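Local structure of transaminase (Bacillus megaterium, 5G09) at residues P400-D405 with V436-M441; R144-H149 with T159-Y164; L53-Q58 with V431-V436. The protein probably transfers amino groups between amines and carbonyl compounds using pyridoxal 5'-phosphate, held here as an imine with phenylethylamine. All blocks are in the same frame, centred on the assembly; numbering follows the deposited sequence.

In the fold
Along the chain, interaction 2 falls wholly between the two segments of interaction 3, while interactions 1 and 3 interleave and share V436. Interaction 2 lies at the end of strand 140-144, in the seven-stranded sheet of the aminotransferase fold. Interaction 3 joins strands 51-54 and 431-432 of a separate mixed sheet, and interaction 1 leads into strand 440-443 of a three-stranded antiparallel sheet. The centres of interactions 1 and 2 are about 15 Å apart, those of 1 and 3 about 17 Å, and those of 2 and 3 about 21 Å. V436 packs on Y164, and both approach the adduct 6DF, bringing separate parts of the fold together at the cofactor site.

Interaction 1: P400-D405 with V436-M441; sequences PYVKLD and VMPNTM. With 6DF ([6-methyl-5-oxidanyl-4-[(~{E})-[(1~{R})-1-phenylethyl]iminomethyl]pyridin-3-yl]methyl dihydrogen phosphate), chain R.
The backbones of P400-D405 and V436-M441 meet without strand pairing, their CA atoms 6.2 Å apart at both P400-N439 and D405-P438. In this class-III aminotransferase the contact is a loop pinned by a buried asparagine amide, just ahead of strand 440-443, an outermost strand, within this chain, of a three-stranded antiparallel sheet. N439 supplies the amide, and V402 offers both its N-H and its C=O: V402 N donates to N439 OD1 over 3.1 Å, while N439 ND2 returns a bond to a lone pair of V402 O at 2.9 Å. The second N-H of the amide runs almost straight, at 175°, to D405 OD1, 2.7 Å from N439 ND2. D405 receives it on the anti lone pair, and carboxylate and amide lie nearly coplanar, 6° apart, a match that should resist rotation of either group. One water links Y401 N to N439 OD1; another donates to D405 OD1, accepts from N439 N and is hydrogen-bonded to T440 OG1. Beside this polar network V402 crosses P438 at about a right angle, V402 CB lying 4.0 Å from P438 CB. P438 CG rests 3.4 Å from D405 O. P418 and M412 also pack on V402. Further back along the segment, V436 turns CG1 anti to its carbonyl carbon (chi1 -67°) and brings it 3.8 Å from C12 in the phenyl ring of 6DF.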
loop_
_atom_site.group_PDB
_atom_site.type_symbol
_atom_site.label_atom_id
_atom_site.label_comp_id
_atom_site.label_asym_id
_atom_site.label_seq_id
_atom_site.Cartn_x
_atom_site.Cartn_y
_atom_site.Cartn_z
ATOM N N PRO D 400 15.575 -6.338 -33.620
ATOM C CA PRO D 400 15.958 -7.346 -32.627
ATOM C C PRO D 400 15.182 -8.638 -32.807
ATOM O O PRO D 400 14.024 -8.617 -33.264
ATOM C CB PRO D 400 15.573 -6.688 -31.294
ATOM C CG PRO D 400 15.573 -5.217 -31.583
ATOM C CD PRO D 400 15.020 -5.130 -32.982
ATOM N N TYR D 401 15.823 -9.754 -32.464
ATOM C CA TYR D 401 15.190 -11.058 -32.535
ATOM C C TYR D 401 14.057 -11.243 -31.525
ATOM O O TYR D 401 13.082 -11.922 -31.823
ATOM C CB TYR D 401 16.213 -12.164 -32.288
ATOM C CG TYR D 401 17.161 -12.457 -33.441
ATOM C CD1 TYR D 401 16.784 -13.311 -34.484
ATOM C CD2 TYR D 401 18.445 -11.931 -33.454
ATOM C CE1 TYR D 401 17.657 -13.598 -35.526
ATOM C CE2 TYR D 401 19.332 -12.215 -34.487
ATOM C CZ TYR D 401 18.928 -13.045 -35.517
ATOM O OH TYR D 401 19.806 -13.328 -36.524
ATOM N N VAL D 402 14.203 -10.695 -30.322
ATOM C CA VAL D 402 13.229 -10.940 -29.253
ATOM C C VAL D 402 12.434 -9.678 -29.015
ATOM O O VAL D 402 12.991 -8.659 -28.593
ATOM C CB VAL D 402 13.916 -11.408 -27.964
ATOM C CG1 VAL D 402 12.905 -11.650 -26.834
ATOM C CG2 VAL D 402 14.718 -12.660 -28.263
ATOM N N LYS D 403 11.141 -9.749 -29.325
ATOM C CA LYS D 403 10.301 -8.550 -29.448
ATOM C C LYS D 403 10.103 -7.843 -28.104
ATOM O O LYS D 403 10.221 -6.615 -28.036
ATOM C CB LYS D 403 8.948 -8.885 -30.115
ATOM C CG LYS D 403 8.033 -7.691 -30.396
ATOM C CD LYS D 403 7.095 -7.969 -31.580
ATOM C CE LYS D 403 5.704 -8.425 -31.175
ATOM N NZ LYS D 403 4.795 -7.245 -31.027
ATOM N N LEU D 404 9.846 -8.625 -27.044
ATOM C CA LEU D 404 9.655 -8.078 -25.695
ATOM C C LEU D 404 10.909 -7.348 -25.202
ATOM O O LEU D 404 10.801 -6.474 -24.345
ATOM C CB LEU D 404 9.195 -9.159 -24.693
ATOM C CG LEU D 404 7.662 -9.347 -24.612
ATOM C CD1 LEU D 404 7.289 -10.561 -23.781
ATOM C CD2 LEU D 404 6.985 -8.099 -24.043
ATOM N N ASP D 405 12.083 -7.714 -25.751
ATOM C CA ASP D 405 13.355 -7.052 -25.445
ATOM C C ASP D 405 13.545 -6.950 -23.910
ATOM O O ASP D 405 13.520 -7.974 -23.219
ATOM C CB ASP D 405 13.394 -5.673 -26.137
ATOM C CG ASP D 405 14.747 -4.995 -26.032
ATOM O OD1 ASP D 405 15.762 -5.590 -26.433
ATOM O OD2 ASP D 405 14.791 -3.864 -25.517
ATOM N N VAL D 436 22.674 -10.167 -20.060
ATOM C CA VAL D 436 21.503 -10.577 -19.269
ATOM C C VAL D 436 20.169 -10.251 -19.974
ATOM O O VAL D 436 19.134 -10.907 -19.734
ATOM C CB VAL D 436 21.556 -10.023 -17.823
ATOM C CG1 VAL D 436 22.712 -10.665 -17.057
ATOM C CG2 VAL D 436 21.704 -8.512 -17.805
ATOM N N MET D 437 20.202 -9.246 -20.845
ATOM C CA MET D 437 19.055 -8.928 -21.679
ATOM C C MET D 437 19.161 -9.755 -22.976
ATOM O O MET D 437 20.273 -10.123 -23.381
ATOM C CB MET D 437 18.971 -7.424 -21.934
ATOM C CG MET D 437 18.748 -6.614 -20.653
ATOM S SD MET D 437 17.154 -6.938 -19.857
ATOM C CE MET D 437 17.636 -8.018 -18.505
ATOM N N PRO D 438 18.010 -10.108 -23.590
ATOM C CA PRO D 438 18.020 -11.036 -24.740
ATOM C C PRO D 438 18.695 -10.483 -26.012
ATOM O O PRO D 438 19.281 -11.267 -26.776
ATOM C CB PRO D 438 16.527 -11.295 -24.993
ATOM C CG PRO D 438 15.816 -10.120 -24.384
ATOM C CD PRO D 438 16.629 -9.775 -23.173
ATOM N N ASN D 439 18.603 -9.166 -26.233
ATOM C CA ASN D 439 19.160 -8.558 -27.447
ATOM C C ASN D 439 20.413 -7.680 -27.213
ATOM O O ASN D 439 20.831 -6.943 -28.108
ATOM C CB ASN D 439 18.094 -7.724 -28.168
ATOM C CG ASN D 439 16.790 -8.479 -28.389
ATOM O OD1 ASN D 439 16.767 -9.543 -29.006
ATOM N ND2 ASN D 439 15.680 -7.912 -27.900
ATOM N N THR D 440 21.024 -7.758 -26.035
ATOM C CA THR D 440 22.024 -6.755 -25.693
ATOM C C THR D 440 23.136 -7.417 -24.920
ATOM O O THR D 440 22.885 -7.995 -23.853
ATOM C CB THR D 440 21.401 -5.632 -24.822
ATOM O OG1 THR D 440 20.102 -5.272 -25.325
ATOM C CG2 THR D 440 22.306 -4.422 -24.790
ATOM N N MET D 441 24.364 -7.343 -25.440
ATOM C CA MET D 441 25.532 -7.860 -24.736
ATOM C C MET D 441 25.820 -6.938 -23.556
ATOM O O MET D 441 25.553 -5.740 -23.635
ATOM C CB MET D 441 26.749 -7.887 -25.671
ATOM C CG MET D 441 26.558 -8.743 -26.923
ATOM S SD MET D 441 26.667 -10.508 -26.575
ATOM C CE MET D 441 28.352 -10.638 -25.967
HETATM N N1 6DF R . 22.247 -1.594 -7.623
HETATM C C2 6DF R . 22.699 -1.921 -8.833
HETATM N N2 6DF R . 22.760 -6.183 -9.472
HETATM C C3 6DF R . 23.012 -3.253 -9.098
HETATM C C4 6DF R . 22.878 -4.225 -8.105
HETATM C C5 6DF R . 22.400 -3.816 -6.854
HETATM C C6 6DF R . 22.100 -2.497 -6.649
HETATM C C7 6DF R . 22.776 -7.595 -9.952
HETATM C C8 6DF R . 23.615 -8.547 -9.097
HETATM C C9 6DF R . 22.968 -7.762 -11.439
HETATM C C10 6DF R . 23.942 -7.033 -12.133
HETATM C C11 6DF R . 24.078 -7.226 -13.514
HETATM C C12 6DF R . 23.275 -8.165 -14.188
HETATM C C13 6DF R . 22.313 -8.907 -13.496
HETATM O O2P 6DF R . 23.256 -7.706 -5.248
HETATM P P 6DF R . 23.478 -6.547 -4.288
HETATM O O3P 6DF R . 22.368 -6.580 -3.227
HETATM O O1P 6DF R . 24.833 -6.602 -3.627
HETATM O O4P 6DF R . 23.427 -5.185 -5.137
HETATM C "C5'" 6DF R . 22.176 -4.747 -5.691
HETATM C "C2'" 6DF R . 22.824 -0.798 -9.844
HETATM O O3 6DF R . 23.426 -3.592 -10.339
HETATM C "C4'" 6DF R . 23.133 -5.680 -8.342
HETATM C C14 6DF R . 22.169 -8.697 -12.123
HETATM O O HOH W 1 18.449 -9.418 -31.125
HETATM O O HOH W 2 17.655 -6.786 -24.905
#

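Interaction 2: R144-H149 with T159-Y164; sequences REHDYH and TRLRSY. With 6DF ([6-methyl-5-oxidanyl-4-[(~{E})-[(1~{R})-1-phenylethyl]iminomethyl]pyridin-3-yl]methyl dihydrogen phosphate), chain R.
With CG of Y148 anti to the backbone N (chi1 -174°), its ring runs alongside T159, whose CG2 is likewise anti to N and lies 3.5 Å from Y148 CD1. Farther out, Y148 CE1 packs 3.6 Å from Y164 CB, the two side chains crossing at about a right angle. On the ring's other rim CE2 comes 3.1 Å from N2, the imine nitrogen of 6DF. Replacing Y148 with an alanine would probably leave T159 CG2 and Y164 CB facing a gap beside the imine, and the water held jointly by Y148 OH and Y164 O without one partner. The backbones join where a type II beta turn, R144 to D147, leaves strand 140-144 of the large aminotransferase sheet: H146 N donates to R160 O, and R160 N to D147 O at 2.8 Å. T159 OG1 accepts from H149 N, 3.0 Å away, and is also bonded to G150 O. At the end of the turn, R144 NE, in a salt bridge, and, from just beyond it, H149 NE2 reach D147 OD2 from opposite faces of the carboxylate, the histidine bond being 2.7 Å long; D269 holds H149 ND1 and Q240 binds D147 OD1. R160 extends away to N225 and Y226 of the second subunit.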
loop_
_atom_site.group_PDB
_atom_site.type_symbol
_atom_site.label_atom_id
_atom_site.label_comp_id
_atom_site.label_asym_id
_atom_site.label_seq_id
_atom_site.Cartn_x
_atom_site.Cartn_y
_atom_site.Cartn_z
ATOM N N ARG D 144 13.168 4.581 -12.776
ATOM C CA ARG D 144 12.963 4.511 -14.226
ATOM C C ARG D 144 12.688 3.071 -14.699
ATOM O O ARG D 144 13.208 2.084 -14.142
ATOM C CB ARG D 144 14.182 5.058 -15.018
ATOM C CG ARG D 144 14.522 6.548 -14.812
ATOM C CD ARG D 144 15.469 6.803 -13.659
ATOM N NE ARG D 144 16.588 5.882 -13.709
ATOM C CZ ARG D 144 17.597 5.966 -14.580
ATOM N NH1 ARG D 144 17.635 6.957 -15.473
ATOM N NH2 ARG D 144 18.543 5.028 -14.576
ATOM N N GLU D 145 11.910 2.965 -15.763
ATOM C CA GLU D 145 11.705 1.688 -16.442
ATOM C C GLU D 145 13.064 1.025 -16.741
ATOM O O GLU D 145 13.955 1.691 -17.286
ATOM C CB GLU D 145 10.946 1.903 -17.759
ATOM C CG GLU D 145 10.516 0.577 -18.411
ATOM C CD GLU D 145 9.910 0.686 -19.821
ATOM O OE1 GLU D 145 10.061 1.745 -20.467
ATOM O OE2 GLU D 145 9.291 -0.316 -20.281
ATOM N N HIS D 146 13.204 -0.264 -16.381
ATOM C CA HIS D 146 14.437 -1.084 -16.597
ATOM C C HIS D 146 15.544 -0.883 -15.545
ATOM O O HIS D 146 16.581 -1.547 -15.596
ATOM C CB HIS D 146 15.033 -0.958 -18.033
ATOM C CG HIS D 146 14.027 -1.126 -19.142
ATOM N ND1 HIS D 146 13.007 -2.054 -19.100
ATOM C CD2 HIS D 146 13.897 -0.484 -20.331
ATOM C CE1 HIS D 146 12.274 -1.962 -20.200
ATOM N NE2 HIS D 146 12.801 -1.021 -20.968
ATOM N N ASP D 147 15.344 0.037 -14.600
ATOM C CA ASP D 147 16.300 0.172 -13.476
ATOM C C ASP D 147 16.367 -1.090 -12.640
ATOM O O ASP D 147 15.356 -1.757 -12.389
ATOM C CB ASP D 147 15.935 1.342 -12.543
ATOM C CG ASP D 147 16.556 2.663 -12.974
ATOM O OD1 ASP D 147 16.949 2.811 -14.160
ATOM O OD2 ASP D 147 16.647 3.562 -12.120
ATOM N N TYR D 148 17.587 -1.420 -12.228
ATOM C CA TYR D 148 17.803 -2.478 -11.265
ATOM C C TYR D 148 18.528 -1.886 -10.041
ATOM O O TYR D 148 19.658 -1.380 -10.176
ATOM C CB TYR D 148 18.578 -3.660 -11.867
ATOM C CG TYR D 148 18.643 -4.773 -10.854
ATOM C CD1 TYR D 148 17.584 -5.683 -10.733
ATOM C CD2 TYR D 148 19.693 -4.840 -9.922
ATOM C CE1 TYR D 148 17.594 -6.672 -9.758
ATOM C CE2 TYR D 148 19.699 -5.829 -8.933
ATOM C CZ TYR D 148 18.651 -6.742 -8.852
ATOM O OH TYR D 148 18.635 -7.719 -7.871
ATOM N N HIS D 149 17.892 -1.939 -8.859
ATOM C CA HIS D 149 18.512 -1.360 -7.652
ATOM C C HIS D 149 18.629 -2.331 -6.511
ATOM O O HIS D 149 18.894 -1.924 -5.371
ATOM C CB HIS D 149 17.764 -0.082 -7.202
ATOM C CG HIS D 149 17.781 1.015 -8.233
ATOM N ND1 HIS D 149 18.923 1.727 -8.527
ATOM C CD2 HIS D 149 16.800 1.532 -9.016
ATOM C CE1 HIS D 149 18.655 2.617 -9.469
ATOM N NE2 HIS D 149 17.376 2.516 -9.785
ATOM N N THR D 159 13.111 -1.226 -8.370
ATOM C CA THR D 159 13.585 -2.098 -9.462
ATOM C C THR D 159 12.437 -2.336 -10.421
ATOM O O THR D 159 11.419 -2.930 -10.065
ATOM C CB THR D 159 14.103 -3.443 -8.934
ATOM O OG1 THR D 159 15.311 -3.207 -8.199
ATOM C CG2 THR D 159 14.385 -4.445 -10.077
ATOM N N ARG D 160 12.613 -1.860 -11.643
ATOM C CA ARG D 160 11.562 -1.994 -12.623
ATOM C C ARG D 160 12.105 -2.770 -13.832
ATOM O O ARG D 160 11.860 -2.416 -15.005
ATOM C CB ARG D 160 10.995 -0.630 -13.003
ATOM C CG ARG D 160 10.270 0.149 -11.895
ATOM C CD ARG D 160 9.092 -0.576 -11.249
ATOM N NE ARG D 160 8.424 -1.487 -12.169
ATOM C CZ ARG D 160 7.761 -2.586 -11.798
ATOM N NH1 ARG D 160 7.617 -2.900 -10.503
ATOM N NH2 ARG D 160 7.219 -3.371 -12.725
ATOM N N LEU D 161 12.826 -3.844 -13.519
ATOM C CA LEU D 161 13.325 -4.752 -14.532
ATOM C C LEU D 161 12.547 -6.060 -14.333
ATOM O O LEU D 161 12.772 -6.813 -13.363
ATOM C CB LEU D 161 14.841 -4.943 -14.403
ATOM C CG LEU D 161 15.581 -5.676 -15.547
ATOM C CD1 LEU D 161 15.420 -4.978 -16.900
ATOM C CD2 LEU D 161 17.049 -5.818 -15.176
ATOM N N ARG D 162 11.602 -6.285 -15.234
ATOM C CA ARG D 162 10.598 -7.370 -15.083
ATOM C C ARG D 162 11.167 -8.766 -14.777
ATOM O O ARG D 162 10.602 -9.521 -13.959
ATOM C CB ARG D 162 9.720 -7.415 -16.347
ATOM C CG ARG D 162 8.543 -8.374 -16.255
ATOM C CD ARG D 162 7.828 -8.426 -17.576
ATOM N NE ARG D 162 6.639 -9.278 -17.535
ATOM C CZ ARG D 162 6.027 -9.730 -18.630
ATOM N NH1 ARG D 162 6.506 -9.421 -19.841
ATOM N NH2 ARG D 162 4.952 -10.508 -18.523
ATOM N N SER D 163 12.286 -9.102 -15.428
ATOM C CA SER D 163 12.920 -10.430 -15.298
ATOM C C SER D 163 13.798 -10.578 -14.066
ATOM O O SER D 163 14.434 -11.610 -13.895
ATOM C CB SER D 163 13.762 -10.728 -16.548
ATOM O OG SER D 163 14.664 -9.656 -16.774
ATOM N N TYR D 164 13.839 -9.568 -13.182
ATOM C CA TYR D 164 14.742 -9.640 -12.015
ATOM C C TYR D 164 14.061 -9.260 -10.680
ATOM O O TYR D 164 14.712 -8.770 -9.776
ATOM C CB TYR D 164 16.011 -8.792 -12.264
ATOM C CG TYR D 164 16.997 -9.543 -13.114
ATOM C CD1 TYR D 164 16.946 -9.486 -14.506
ATOM C CD2 TYR D 164 17.950 -10.370 -12.516
ATOM C CE1 TYR D 164 17.827 -10.223 -15.288
ATOM C CE2 TYR D 164 18.836 -11.107 -13.286
ATOM C CZ TYR D 164 18.762 -11.036 -14.664
ATOM O OH TYR D 164 19.655 -11.782 -15.399
HETATM N N1 6DF R . 22.247 -1.594 -7.623
HETATM C C2 6DF R . 22.699 -1.921 -8.833
HETATM N N2 6DF R . 22.760 -6.183 -9.472
HETATM C C3 6DF R . 23.012 -3.253 -9.098
HETATM C C4 6DF R . 22.878 -4.225 -8.105
HETATM C C5 6DF R . 22.400 -3.816 -6.854
HETATM C C6 6DF R . 22.100 -2.497 -6.649
HETATM C C7 6DF R . 22.776 -7.595 -9.952
HETATM C C8 6DF R . 23.615 -8.547 -9.097
HETATM C C9 6DF R . 22.968 -7.762 -11.439
HETATM C C10 6DF R . 23.942 -7.033 -12.133
HETATM C C11 6DF R . 24.078 -7.226 -13.514
HETATM C C12 6DF R . 23.275 -8.165 -14.188
HETATM C C13 6DF R . 22.313 -8.907 -13.496
HETATM O O2P 6DF R . 23.256 -7.706 -5.248
HETATM P P 6DF R . 23.478 -6.547 -4.288
HETATM O O3P 6DF R . 22.368 -6.580 -3.227
HETATM O O1P 6DF R . 24.833 -6.602 -3.627
HETATM O O4P 6DF R . 23.427 -5.185 -5.137
HETATM C "C5'" 6DF R . 22.176 -4.747 -5.691
HETATM C "C2'" 6DF R . 22.824 -0.798 -9.844
HETATM O O3 6DF R . 23.426 -3.592 -10.339
HETATM C "C4'" 6DF R . 23.133 -5.680 -8.342
HETATM C C14 6DF R . 22.169 -8.697 -12.123
HETATM O O HOH W 3 11.721 -4.747 -17.607
HETATM O O HOH W 4 16.869 -10.118 -8.164
#

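Interaction 3: L53-Q58 with V431-V436. With 6DF ([6-methyl-5-oxidanyl-4-[(~{E})-[(1~{R})-1-phenylethyl]iminomethyl]pyridin-3-yl]methyl dihydrogen phosphate), chain R.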
loop_
_atom_site.group_PDB
_atom_site.type_symbol
_atom_site.label_atom_id
_atom_site.label_comp_id
_atom_site.label_asym_id
_atom_site.label_seq_id
_atom_site.Cartn_x
_atom_site.Cartn_y
_atom_site.Cartn_z
ATOM N N LEU D 53 37.894 -17.561 -19.259
ATOM C CA LEU D 53 38.144 -16.125 -19.214
ATOM C C LEU D 53 36.798 -15.449 -19.022
ATOM O O LEU D 53 35.916 -15.615 -19.848
ATOM C CB LEU D 53 38.832 -15.628 -20.504
ATOM C CG LEU D 53 39.027 -14.107 -20.637
ATOM C CD1 LEU D 53 39.978 -13.571 -19.568
ATOM C CD2 LEU D 53 39.505 -13.742 -22.065
ATOM N N ASP D 54 36.654 -14.706 -17.920
ATOM C CA ASP D 54 35.337 -14.235 -17.466
ATOM C C ASP D 54 35.075 -12.804 -17.901
ATOM O O ASP D 54 35.452 -11.852 -17.211
ATOM C CB ASP D 54 35.249 -14.355 -15.931
ATOM C CG ASP D 54 33.859 -14.018 -15.380
ATOM O OD1 ASP D 54 32.901 -13.901 -16.202
ATOM O OD2 ASP D 54 33.740 -13.871 -14.128
ATOM N N PHE D 55 34.402 -12.633 -19.030
ATOM C CA PHE D 55 34.073 -11.282 -19.467
ATOM C C PHE D 55 32.665 -10.883 -19.050
ATOM O O PHE D 55 31.990 -10.117 -19.745
ATOM C CB PHE D 55 34.345 -11.067 -20.957
ATOM C CG PHE D 55 35.669 -10.400 -21.222
ATOM C CD1 PHE D 55 36.845 -10.938 -20.704
ATOM C CD2 PHE D 55 35.736 -9.237 -21.974
ATOM C CE1 PHE D 55 38.073 -10.329 -20.929
ATOM C CE2 PHE D 55 36.966 -8.612 -22.216
ATOM C CZ PHE D 55 38.135 -9.158 -21.683
ATOM N N PHE D 56 32.244 -11.440 -17.909
ATOM C CA PHE D 56 31.173 -10.888 -17.116
ATOM C C PHE D 56 31.756 -10.249 -15.853
ATOM O O PHE D 56 31.045 -9.529 -15.161
ATOM C CB PHE D 56 30.161 -11.982 -16.698
ATOM C CG PHE D 56 29.308 -12.495 -17.839
ATOM C CD1 PHE D 56 28.152 -11.819 -18.226
ATOM C CD2 PHE D 56 29.663 -13.635 -18.524
ATOM C CE1 PHE D 56 27.374 -12.291 -19.287
ATOM C CE2 PHE D 56 28.899 -14.114 -19.589
ATOM C CZ PHE D 56 27.747 -13.447 -19.963
ATOM N N ASN D 57 33.013 -10.569 -15.528
ATOM C CA ASN D 57 33.645 -10.197 -14.252
ATOM C C ASN D 57 32.650 -10.554 -13.108
ATOM O O ASN D 57 32.399 -9.750 -12.196
ATOM C CB ASN D 57 34.045 -8.692 -14.293
ATOM C CG ASN D 57 35.050 -8.267 -13.210
ATOM O OD1 ASN D 57 34.823 -7.257 -12.524
ATOM N ND2 ASN D 57 36.186 -8.979 -13.082
ATOM N N GLN D 58 32.137 -11.791 -13.165
ATOM C CA GLN D 58 31.059 -12.311 -12.323
ATOM C C GLN D 58 29.776 -11.513 -12.520
ATOM O O GLN D 58 28.997 -11.797 -13.436
ATOM C CB GLN D 58 31.495 -12.418 -10.837
ATOM C CG GLN D 58 32.518 -13.519 -10.606
ATOM C CD GLN D 58 31.987 -14.881 -11.032
ATOM O OE1 GLN D 58 31.111 -15.432 -10.380
ATOM N NE2 GLN D 58 32.499 -15.417 -12.150
ATOM N N VAL D 431 35.843 -18.794 -23.285
ATOM C CA VAL D 431 35.552 -17.416 -22.881
ATOM C C VAL D 431 34.086 -17.330 -22.449
ATOM O O VAL D 431 33.211 -17.879 -23.090
ATOM C CB VAL D 431 35.816 -16.426 -24.044
ATOM C CG1 VAL D 431 35.253 -15.036 -23.764
ATOM C CG2 VAL D 431 37.328 -16.345 -24.338
ATOM N N LEU D 432 33.855 -16.644 -21.340
ATOM C CA LEU D 432 32.507 -16.327 -20.880
ATOM C C LEU D 432 32.151 -14.910 -21.323
ATOM O O LEU D 432 32.744 -13.933 -20.862
ATOM C CB LEU D 432 32.449 -16.460 -19.362
ATOM C CG LEU D 432 32.547 -17.903 -18.876
ATOM C CD1 LEU D 432 33.051 -18.005 -17.431
ATOM C CD2 LEU D 432 31.159 -18.523 -19.014
ATOM N N ILE D 433 31.211 -14.799 -22.256
ATOM C CA ILE D 433 30.831 -13.492 -22.747
ATOM C C ILE D 433 29.411 -13.564 -23.258
ATOM O O ILE D 433 28.995 -14.569 -23.819
ATOM C CB ILE D 433 31.828 -12.978 -23.818
ATOM C CG1 ILE D 433 31.720 -11.471 -23.959
ATOM C CG2 ILE D 433 31.629 -13.693 -25.148
ATOM C CD1 ILE D 433 32.873 -10.811 -24.713
ATOM N N GLY D 434 28.642 -12.503 -23.035
ATOM C CA GLY D 434 27.221 -12.560 -23.344
ATOM C C GLY D 434 26.501 -11.371 -22.775
ATOM O O GLY D 434 26.994 -10.269 -22.864
ATOM N N GLY D 435 25.310 -11.594 -22.206
ATOM C CA GLY D 435 24.593 -10.512 -21.541
ATOM C C GLY D 435 23.425 -11.060 -20.723
ATOM O O GLY D 435 23.212 -12.282 -20.695
ATOM N N VAL D 436 22.674 -10.167 -20.060
ATOM C CA VAL D 436 21.503 -10.577 -19.269
ATOM C C VAL D 436 20.169 -10.251 -19.974
ATOM O O VAL D 436 19.134 -10.907 -19.734
ATOM C CB VAL D 436 21.556 -10.023 -17.823
ATOM C CG1 VAL D 436 22.712 -10.665 -17.057
ATOM C CG2 VAL D 436 21.704 -8.512 -17.805
HETATM N N1 6DF R . 22.247 -1.594 -7.623
HETATM C C2 6DF R . 22.699 -1.921 -8.833
HETATM N N2 6DF R . 22.760 -6.183 -9.472
HETATM C C3 6DF R . 23.012 -3.253 -9.098
HETATM C C4 6DF R . 22.878 -4.225 -8.105
HETATM C C5 6DF R . 22.400 -3.816 -6.854
HETATM C C6 6DF R . 22.100 -2.497 -6.649
HETATM C C7 6DF R . 22.776 -7.595 -9.952
HETATM C C8 6DF R . 23.615 -8.547 -9.097
HETATM C C9 6DF R . 22.968 -7.762 -11.439
HETATM C C10 6DF R . 23.942 -7.033 -12.133
HETATM C C11 6DF R . 24.078 -7.226 -13.514
HETATM C C12 6DF R . 23.275 -8.165 -14.188
HETATM C C13 6DF R . 22.313 -8.907 -13.496
HETATM O O2P 6DF R . 23.256 -7.706 -5.248
HETATM P P 6DF R . 23.478 -6.547 -4.288
HETATM O O3P 6DF R . 22.368 -6.580 -3.227
HETATM O O1P 6DF R . 24.833 -6.602 -3.627
HETATM O O4P 6DF R . 23.427 -5.185 -5.137
HETATM C "C5'" 6DF R . 22.176 -4.747 -5.691
HETATM C "C2'" 6DF R . 22.824 -0.798 -9.844
HETATM O O3 6DF R . 23.426 -3.592 -10.339
HETATM C "C4'" 6DF R . 23.133 -5.680 -8.342
HETATM C C14 6DF R . 22.169 -8.697 -12.123
HETATM O O HOH W 5 29.793 -10.352 -21.315
#
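L53 and D54 pair in parallel with V431 and L432, making strand 431-432 the outermost strand of this chain's mixed four-stranded sheet. Two backbone hydrogen bonds sew the pair together: L432 N donates to L53 O over 2.7 Å, and L432 O then accepts from F55 N at 2.8 Å.

Packing follows on both faces of the sheet. On one, L53 and V431 run alongside each other, L53 CD2 4.1 Å from V431 CG2, and helix 451-469 packs against them through K456 and A460. The other carries D54 and L432; here L432 CB lies 4.1 Å from F56 CD2, with L44 of strand 43-45 beside L432. Past the strands F55 CB meets I433 CG1.

F56 supplies the aromatic contact. CG anti to the carbonyl carbon (chi1 -71°) sends the ring along the backbone of L432-G435, where F56 CZ comes 3.3 Å from G434 N and G435 N sits at the ring's edge.

Polar side-chain bonds fix the turn that follows. D54 OD1 accepts from F56 N, an Asx turn, while Q58 N and Q58 NE2 approach D54 OD2 from opposite faces of the carboxylate, each at 2.8 Å. Q58 OE1 in turn bonds W86 N of the third subunit, tying this turn to the assembly. Between the segments a water bridges F55 O and G434 N, accepting from the latter, with G434 N 3.0 Å from the water O.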